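Local coordinates for 11R-lipoxygenase (Gersemia fruticosa, PDB 3VF1), which is a calcium-regulated lipoxygenase of lipid metabolism, a non-heme iron enzyme that probably adds both atoms of molecular oxygen to a polyunsaturated fatty acid, at residues Thr36-Ser41 and Ser97-Ala102; Ile86-Asn91 and Arg125-Gln130; Asp253-Gly258 and Asn341-Pro346. All blocks are in the same frame, centred on the assembly; numbering follows the deposited sequence.

Interaction 1: residues Thr36-Ser41 and Ser97-Ala102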
# COMPACT_ATOMS: atom_id res chain seq x y z
N THR A 36 -30.90 6.53 15.56
CA THR A 36 -31.70 5.45 16.13
C THR A 36 -32.53 4.74 15.07
O THR A 36 -32.38 3.54 14.84
CB THR A 36 -32.65 5.98 17.23
OG1 THR A 36 -31.88 6.60 18.27
CG2 THR A 36 -33.48 4.85 17.81
N ASP A 37 -33.42 5.49 14.42
CA ASP A 37 -34.34 4.91 13.45
C ASP A 37 -33.62 4.53 12.17
O ASP A 37 -33.43 5.35 11.27
CB ASP A 37 -35.47 5.90 13.14
CG ASP A 37 -36.72 5.21 12.62
OD1 ASP A 37 -36.66 4.64 11.51
OD2 ASP A 37 -37.75 5.25 13.31
N ALA A 38 -33.21 3.27 12.08
CA ALA A 38 -32.50 2.77 10.90
C ALA A 38 -33.44 1.97 10.00
O ALA A 38 -33.00 1.11 9.23
CB ALA A 38 -31.32 1.92 11.31
N SER A 39 -34.73 2.24 10.10
CA SER A 39 -35.74 1.54 9.32
C SER A 39 -35.60 1.86 7.83
O SER A 39 -35.29 2.99 7.45
CB SER A 39 -37.14 1.92 9.78
OG SER A 39 -37.32 1.60 11.15
N VAL A 40 -35.83 0.85 7.00
CA VAL A 40 -35.76 1.01 5.55
C VAL A 40 -36.87 0.21 4.89
O VAL A 40 -37.61 -0.52 5.55
CB VAL A 40 -34.41 0.52 4.99
CG1 VAL A 40 -33.26 1.32 5.59
CG2 VAL A 40 -34.22 -0.97 5.26
N SER A 41 -36.99 0.36 3.57
CA SER A 41 -37.95 -0.42 2.80
C SER A 41 -37.21 -1.28 1.78
O SER A 41 -36.18 -0.86 1.25
CB SER A 41 -38.95 0.50 2.10
OG SER A 41 -38.30 1.40 1.23
N SER A 97 -31.03 6.88 11.23
CA SER A 97 -29.64 6.45 11.27
C SER A 97 -29.32 5.63 10.03
O SER A 97 -30.07 4.74 9.65
CB SER A 97 -29.39 5.60 12.52
OG SER A 97 -28.06 5.13 12.58
N ASP A 98 -28.19 5.95 9.39
CA ASP A 98 -27.75 5.19 8.23
C ASP A 98 -27.44 3.75 8.64
O ASP A 98 -26.62 3.51 9.52
CB ASP A 98 -26.52 5.83 7.60
CG ASP A 98 -26.84 7.14 6.90
OD1 ASP A 98 -27.98 7.30 6.43
OD2 ASP A 98 -25.94 8.00 6.82
N TRP A 99 -28.12 2.81 8.00
CA TRP A 99 -27.95 1.39 8.30
C TRP A 99 -26.83 0.79 7.46
O TRP A 99 -26.92 0.77 6.23
CB TRP A 99 -29.26 0.64 8.04
CG TRP A 99 -29.34 -0.69 8.72
CD1 TRP A 99 -28.36 -1.33 9.41
CD2 TRP A 99 -30.49 -1.55 8.78
NE1 TRP A 99 -28.82 -2.53 9.90
CE2 TRP A 99 -30.13 -2.69 9.53
CE3 TRP A 99 -31.80 -1.46 8.28
CZ2 TRP A 99 -31.01 -3.73 9.78
CZ3 TRP A 99 -32.68 -2.50 8.54
CH2 TRP A 99 -32.28 -3.62 9.28
N TYR A 100 -25.78 0.31 8.12
CA TYR A 100 -24.71 -0.39 7.43
C TYR A 100 -25.00 -1.88 7.44
O TYR A 100 -24.91 -2.54 8.48
CB TYR A 100 -23.36 -0.11 8.08
CG TYR A 100 -22.21 -0.79 7.39
CD1 TYR A 100 -21.65 -0.26 6.23
CD2 TYR A 100 -21.68 -1.98 7.88
CE1 TYR A 100 -20.60 -0.88 5.59
CE2 TYR A 100 -20.64 -2.62 7.24
CZ TYR A 100 -20.10 -2.06 6.10
OH TYR A 100 -19.05 -2.69 5.46
N ILE A 101 -25.35 -2.41 6.27
CA ILE A 101 -25.81 -3.79 6.16
C ILE A 101 -24.73 -4.70 5.57
O ILE A 101 -24.18 -4.41 4.50
CB ILE A 101 -27.07 -3.88 5.29
CG1 ILE A 101 -28.20 -3.06 5.93
CG2 ILE A 101 -27.50 -5.33 5.12
CD1 ILE A 101 -29.44 -2.94 5.07
N ALA A 102 -24.44 -5.79 6.26
CA ALA A 102 -23.49 -6.78 5.78
C ALA A 102 -24.07 -7.50 4.56
O ALA A 102 -23.53 -7.42 3.46
CB ALA A 102 -23.15 -7.78 6.87

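Interaction 2: residues Ile86-Asn91 and Arg125-Gln130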
# COMPACT_ATOMS: atom_id res chain seq x y z
N ILE A 86 -32.35 -6.71 -5.05
CA ILE A 86 -33.23 -6.04 -4.10
C ILE A 86 -32.93 -4.55 -4.11
O ILE A 86 -31.83 -4.14 -4.48
CB ILE A 86 -33.04 -6.57 -2.67
CG1 ILE A 86 -31.68 -6.15 -2.12
CG2 ILE A 86 -33.19 -8.09 -2.65
CD1 ILE A 86 -31.40 -6.63 -0.71
N THR A 87 -33.90 -3.74 -3.71
CA THR A 87 -33.71 -2.30 -3.62
C THR A 87 -34.02 -1.83 -2.20
O THR A 87 -35.03 -2.21 -1.62
CB THR A 87 -34.59 -1.55 -4.62
OG1 THR A 87 -34.40 -2.09 -5.93
CG2 THR A 87 -34.25 -0.07 -4.63
N LEU A 88 -33.14 -1.00 -1.66
CA LEU A 88 -33.28 -0.52 -0.29
C LEU A 88 -33.39 1.00 -0.27
O LEU A 88 -32.66 1.69 -0.98
CB LEU A 88 -32.08 -0.97 0.55
CG LEU A 88 -31.98 -2.49 0.74
CD1 LEU A 88 -30.59 -2.87 1.23
CD2 LEU A 88 -33.04 -2.97 1.72
N LYS A 89 -34.31 1.50 0.54
CA LYS A 89 -34.56 2.94 0.63
C LYS A 89 -34.79 3.35 2.07
O LYS A 89 -35.47 2.66 2.82
CB LYS A 89 -35.79 3.30 -0.21
CG LYS A 89 -36.25 4.75 -0.08
CD LYS A 89 -35.27 5.72 -0.73
CE LYS A 89 -35.71 7.16 -0.52
NZ LYS A 89 -34.74 8.13 -1.11
N GLU A 90 -34.20 4.48 2.47
CA GLU A 90 -34.37 4.98 3.82
C GLU A 90 -35.85 5.18 4.12
O GLU A 90 -36.56 5.87 3.39
CB GLU A 90 -33.59 6.28 4.02
CG GLU A 90 -34.15 7.48 3.28
CD GLU A 90 -35.24 8.21 4.06
OE1 GLU A 90 -35.45 7.87 5.24
OE2 GLU A 90 -35.88 9.12 3.49
N ASN A 91 -36.32 4.54 5.18
CA ASN A 91 -37.73 4.57 5.55
C ASN A 91 -37.90 5.17 6.95
O ASN A 91 -38.99 5.15 7.51
CB ASN A 91 -38.31 3.16 5.50
CG ASN A 91 -39.79 3.12 5.84
OD1 ASN A 91 -40.18 2.76 6.95
ND2 ASN A 91 -40.62 3.49 4.87
N ARG A 125 -22.61 -2.08 2.57
CA ARG A 125 -22.76 -0.68 2.19
C ARG A 125 -23.67 0.03 3.18
O ARG A 125 -24.45 -0.61 3.88
CB ARG A 125 -23.38 -0.57 0.80
CG ARG A 125 -22.66 -1.34 -0.30
CD ARG A 125 -21.45 -0.59 -0.82
NE ARG A 125 -21.11 -0.99 -2.18
CZ ARG A 125 -21.62 -0.45 -3.28
NH1 ARG A 125 -22.51 0.54 -3.20
NH2 ARG A 125 -21.25 -0.88 -4.47
N TRP A 126 -23.56 1.35 3.23
CA TRP A 126 -24.54 2.16 3.94
C TRP A 126 -25.71 2.42 2.99
O TRP A 126 -25.49 2.69 1.81
CB TRP A 126 -23.94 3.50 4.38
CG TRP A 126 -22.76 3.37 5.30
CD1 TRP A 126 -21.45 3.24 4.95
CD2 TRP A 126 -22.79 3.39 6.74
NE1 TRP A 126 -20.66 3.16 6.07
CE2 TRP A 126 -21.45 3.25 7.18
CE3 TRP A 126 -23.80 3.50 7.69
CZ2 TRP A 126 -21.12 3.22 8.53
CZ3 TRP A 126 -23.46 3.47 9.03
CH2 TRP A 126 -22.13 3.33 9.44
N VAL A 127 -26.93 2.33 3.49
CA VAL A 127 -28.10 2.59 2.66
C VAL A 127 -28.18 4.06 2.26
O VAL A 127 -28.36 4.39 1.09
CB VAL A 127 -29.42 2.18 3.35
CG1 VAL A 127 -29.43 0.69 3.63
CG2 VAL A 127 -29.64 2.97 4.63
N ILE A 128 -28.03 4.95 3.24
CA ILE A 128 -28.13 6.38 3.01
C ILE A 128 -29.46 6.73 2.33
O ILE A 128 -30.48 6.88 3.01
CB ILE A 128 -26.94 6.90 2.18
CG1 ILE A 128 -25.62 6.52 2.85
CG2 ILE A 128 -27.03 8.41 2.01
CD1 ILE A 128 -24.39 6.90 2.06
N LYS A 129 -29.46 6.86 1.00
CA LYS A 129 -30.68 7.17 0.27
C LYS A 129 -31.28 5.89 -0.32
O LYS A 129 -32.16 5.28 0.28
CB LYS A 129 -30.42 8.19 -0.85
CG LYS A 129 -29.47 9.32 -0.47
CD LYS A 129 -29.55 10.48 -1.46
CE LYS A 129 -29.48 9.99 -2.90
NZ LYS A 129 -29.48 11.13 -3.86
N GLN A 130 -30.77 5.46 -1.48
CA GLN A 130 -31.31 4.30 -2.17
C GLN A 130 -30.19 3.40 -2.67
O GLN A 130 -29.29 3.86 -3.37
CB GLN A 130 -32.19 4.74 -3.34
CG GLN A 130 -32.81 3.60 -4.13
CD GLN A 130 -33.75 4.08 -5.22
OE1 GLN A 130 -34.13 5.25 -5.25
NE2 GLN A 130 -34.11 3.18 -6.12

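Interaction 3: residues Asp253-Gly258 and Asn341-Pro346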
# COMPACT_ATOMS: atom_id res chain seq x y z
N ASP A 253 27.16 -2.46 12.50
CA ASP A 253 27.79 -3.57 11.81
C ASP A 253 27.61 -3.47 10.29
O ASP A 253 26.49 -3.32 9.79
CB ASP A 253 27.19 -4.89 12.31
CG ASP A 253 28.02 -6.10 11.91
OD1 ASP A 253 28.78 -6.01 10.92
OD2 ASP A 253 27.91 -7.14 12.59
N ASP A 254 28.72 -3.54 9.56
CA ASP A 254 28.69 -3.47 8.10
C ASP A 254 27.80 -4.55 7.49
O ASP A 254 27.18 -4.34 6.45
CB ASP A 254 30.10 -3.58 7.52
CG ASP A 254 30.86 -2.26 7.56
OD1 ASP A 254 30.24 -1.22 7.87
OD2 ASP A 254 32.07 -2.26 7.26
N VAL A 255 27.75 -5.71 8.14
CA VAL A 255 26.92 -6.81 7.65
C VAL A 255 25.45 -6.46 7.80
O VAL A 255 24.65 -6.68 6.88
CB VAL A 255 27.23 -8.12 8.38
CG1 VAL A 255 26.17 -9.17 8.06
CG2 VAL A 255 28.61 -8.63 8.01
N TRP A 256 25.08 -5.93 8.96
CA TRP A 256 23.72 -5.48 9.19
C TRP A 256 23.37 -4.35 8.23
O TRP A 256 22.30 -4.33 7.64
CB TRP A 256 23.54 -5.00 10.63
CG TRP A 256 22.26 -4.27 10.86
CD1 TRP A 256 22.02 -2.95 10.65
CD2 TRP A 256 21.03 -4.83 11.34
NE1 TRP A 256 20.72 -2.64 10.97
CE2 TRP A 256 20.09 -3.78 11.40
CE3 TRP A 256 20.63 -6.12 11.72
CZ2 TRP A 256 18.77 -3.98 11.82
CZ3 TRP A 256 19.32 -6.31 12.15
CH2 TRP A 256 18.41 -5.24 12.19
N PHE A 257 24.30 -3.41 8.08
CA PHE A 257 24.12 -2.26 7.20
C PHE A 257 23.74 -2.70 5.79
O PHE A 257 22.74 -2.25 5.24
CB PHE A 257 25.39 -1.43 7.15
CG PHE A 257 25.27 -0.17 6.35
CD1 PHE A 257 24.78 0.99 6.93
CD2 PHE A 257 25.66 -0.13 5.02
CE1 PHE A 257 24.66 2.15 6.19
CE2 PHE A 257 25.54 1.03 4.28
CZ PHE A 257 25.05 2.18 4.87
N GLY A 258 24.54 -3.59 5.22
CA GLY A 258 24.29 -4.10 3.89
C GLY A 258 22.93 -4.76 3.79
O GLY A 258 22.21 -4.57 2.80
N ASN A 341 29.93 -16.00 2.33
CA ASN A 341 28.86 -16.56 3.15
C ASN A 341 27.50 -15.92 2.86
O ASN A 341 26.56 -16.07 3.64
CB ASN A 341 29.19 -16.42 4.64
CG ASN A 341 29.13 -14.98 5.12
OD1 ASN A 341 29.08 -14.05 4.31
ND2 ASN A 341 29.12 -14.79 6.43
N ASP A 342 27.43 -15.19 1.75
CA ASP A 342 26.16 -14.65 1.23
C ASP A 342 25.71 -13.35 1.90
O ASP A 342 24.62 -12.85 1.62
CB ASP A 342 25.05 -15.70 1.30
CG ASP A 342 25.30 -16.88 0.38
OD1 ASP A 342 25.55 -16.65 -0.82
OD2 ASP A 342 25.27 -18.03 0.86
N ASP A 343 26.54 -12.79 2.78
CA ASP A 343 26.29 -11.45 3.31
C ASP A 343 26.85 -10.41 2.35
O ASP A 343 27.95 -10.59 1.82
CB ASP A 343 26.95 -11.27 4.68
CG ASP A 343 26.29 -12.09 5.76
OD1 ASP A 343 25.08 -12.41 5.62
OD2 ASP A 343 26.97 -12.41 6.76
N ILE A 344 26.11 -9.34 2.13
CA ILE A 344 26.64 -8.22 1.36
C ILE A 344 27.11 -7.12 2.31
O ILE A 344 26.45 -6.82 3.30
CB ILE A 344 25.63 -7.64 0.35
CG1 ILE A 344 24.42 -7.02 1.06
CG2 ILE A 344 25.17 -8.72 -0.63
CD1 ILE A 344 23.81 -5.87 0.29
N ILE A 345 28.27 -6.54 2.01
CA ILE A 345 28.82 -5.47 2.83
C ILE A 345 29.16 -4.26 1.98
O ILE A 345 29.53 -4.40 0.82
CB ILE A 345 30.11 -5.92 3.54
CG1 ILE A 345 31.09 -6.53 2.53
CG2 ILE A 345 29.79 -6.91 4.64
CD1 ILE A 345 32.47 -6.79 3.08
N PRO A 346 29.02 -3.06 2.56
CA PRO A 346 29.45 -1.83 1.88
C PRO A 346 30.97 -1.77 1.82
O PRO A 346 31.62 -2.07 2.82
CB PRO A 346 28.90 -0.73 2.78
CG PRO A 346 28.88 -1.34 4.13
CD PRO A 346 28.53 -2.79 3.92
O HOH W 1 24.39 -8.73 4.81

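Interaction 1: residues Thr36-Ser41 and Ser97-Ala102
Asp37 and Ser97 join the two backbones: Ser97 N donates to Asp37 O over 2.8 Å. The bond is fairly straight at the hydrogen (161°), but the donor stands well above the carbonyl plane, 60° out of it. Next along, Ala38 has its CA 4.7 Å from that of Ser97, and Ala38 CA turns its hydrogen to Ser97 O in a CA-H...O contact of 3.4 Å. Past this point the chains part, 36-41 entering strand 40-46 of one sheet of the PLAT beta sandwich and 97-102 entering strand 100-109 of the other.

Trp99 fills the angle between them. With its CG anti to the backbone N (chi1 -161°), the indole is carried in beside Ala38 and Val40. Trp99 CB lies 4.1 Å from Ala38 CB, and the benzo corner does the rest: Trp99 CE3 comes 3.0 Å from Ala38 O, approached from an oblique direction, while CG2 of Val40 sits 3.9 Å from the same CE3. Val40 and the indole cross at about a right angle. Ile101 CG1 lies over one ring face, toward its rim, and Trp99 NE1 is bonded to Thr28 OG1, so the polar edge of this buried ring is satisfied on the strand 20-28 side. Near the loop end, Ser97 CB packs against Thr36 N, and its OG reaches Ala34 O in a weak hydrogen bond. Within 36-41, Asp37 OD1 takes a hydrogen bond from Ser39 OG, met from above the carboxylate plane, and Ser39 OG is also bonded to Lys59 N.

Ala34 lies between Gly33 and Gly35, and Asp98 follows Ser97; both glycines and Asp98 are predicted calcium ligands. The chemistry is therefore that of a backbone bond joining two loops of a probable calcium site, with the buried Trp99 ring packed next to it between the two sheets.

Interaction 2: residues Ile86-Asn91 and Arg125-Gln130
Gln130 and Lys89 form an antiparallel, non-hydrogen-bonded beta bridge, CA to CA 4.5 Å, where the segment 125-130 comes down onto strand 83-90 of the PLAT beta sandwich. The chain has just turned a corner at Arg125 after leaving strand 116-124 of the other sheet, and at Gln130 it begins strand 130-134, an outermost strand of this one. Beside the bridge, Glu90 N donates to Lys129 O at 3.1 Å, approaching almost head-on to the carbonyl (C=O...N 161°).

Gln130 loses the most surface here. Its CA leans on Leu88 O in a CA-H...O contact of 3.2 Å. The side chain then runs out extended, chi1 of -180° swinging CG away from the amide nitrogen, over the exposed face that it shares with Lys89. Its amide end reaches Thr87, whose methyl CG2 lies 3.6 Å from Gln130 NE2, the two side chains crossing at a slant.

Leu88 belongs to the inner face. Its CB meets Val127 CG1 at 4.4 Å, a loose touch, but both side chains also pack on Ile101 of strand 100-109, which joins this contact to the facing sheet.

Lys129 takes part chiefly through its carbonyl. Besides the bond to Glu90 N, Lys129 O lies 3.4 Å from Lys89 CA in a second CA-H...O contact. Lys89 NZ and Lys129 NZ stay 6.7 Å apart, which should ease any repulsion between them. Lys89 bends at chi2 (70°), folding its aliphatic chain back across the neighbouring backbone, and this brings Lys89 CD to 3.3 Å from Lys129 O.

Interaction 3: residues Asp253-Gly258 and Asn341-Pro346
The first turn of helix 254-263, in the lipoxygenase domain, packs across the start of strand 344-350; the two short axes approach to 6.3 Å and cross at 103°. Pro346 has the most surface covered. Its CD rests 3.3 Å from Asp254 O, and its CG is 3.6 Å from Phe257 CD2, reaching the ring obliquely. Gly258, with no side chain to hold the strand off, turns its CA hydrogen to Ile344 O, CA to O 3.5 Å. Ile344 in turn sends CD1 to within 3.2 Å of Gly258 O. A water donates to both Val255 O (2.9 Å) and Ile344 O, and so bridges the first turn of the helix to the strand.

On the outer flank Val255 splits its methyls. CG1, which chi1 of 168° sets opposite the residue's own N, sits 3.6 Å from Asp343 OD2, and CG2 meets Ile345 CG2. Each segment also has its own short-range bonds: Asp253 OD1 accepts from Val255 N, an N-cap bond, and Asn341 OD1 accepts from Asp343 N in an Asx turn.

Both touching aspartates are engaged beyond the contact, Asp343 with Lys489 and Asp254 with Lys376 and Trp372. Helix 369-410, which carries these last two, also packs on Phe257 and Pro346, while strand 333-338 flanks Ile344 through Phe336 and Leu338, so the helix start is held between long helix and sheet.

From the N terminus, 36-41 comes first, then 86-91, 97-102 and 125-130, so interactions 1 and 2 cross: each loop opens or closes inside the other. Interaction 1 closes a loop between the two PLAT sheets, and interaction 2 closes one that returns the chain to the sheet holding 40-46 and 83-90. They touch directly, their centres 8 Å apart, with a probable hydrogen bond from Ser41 N to Lys89 O at 2.9 Å. Interaction 3 follows in series, its centre about 58 Å from that of interaction 1 on the opposite side of the chain's centre, and ties helix to sheet within the lipoxygenase domain alone.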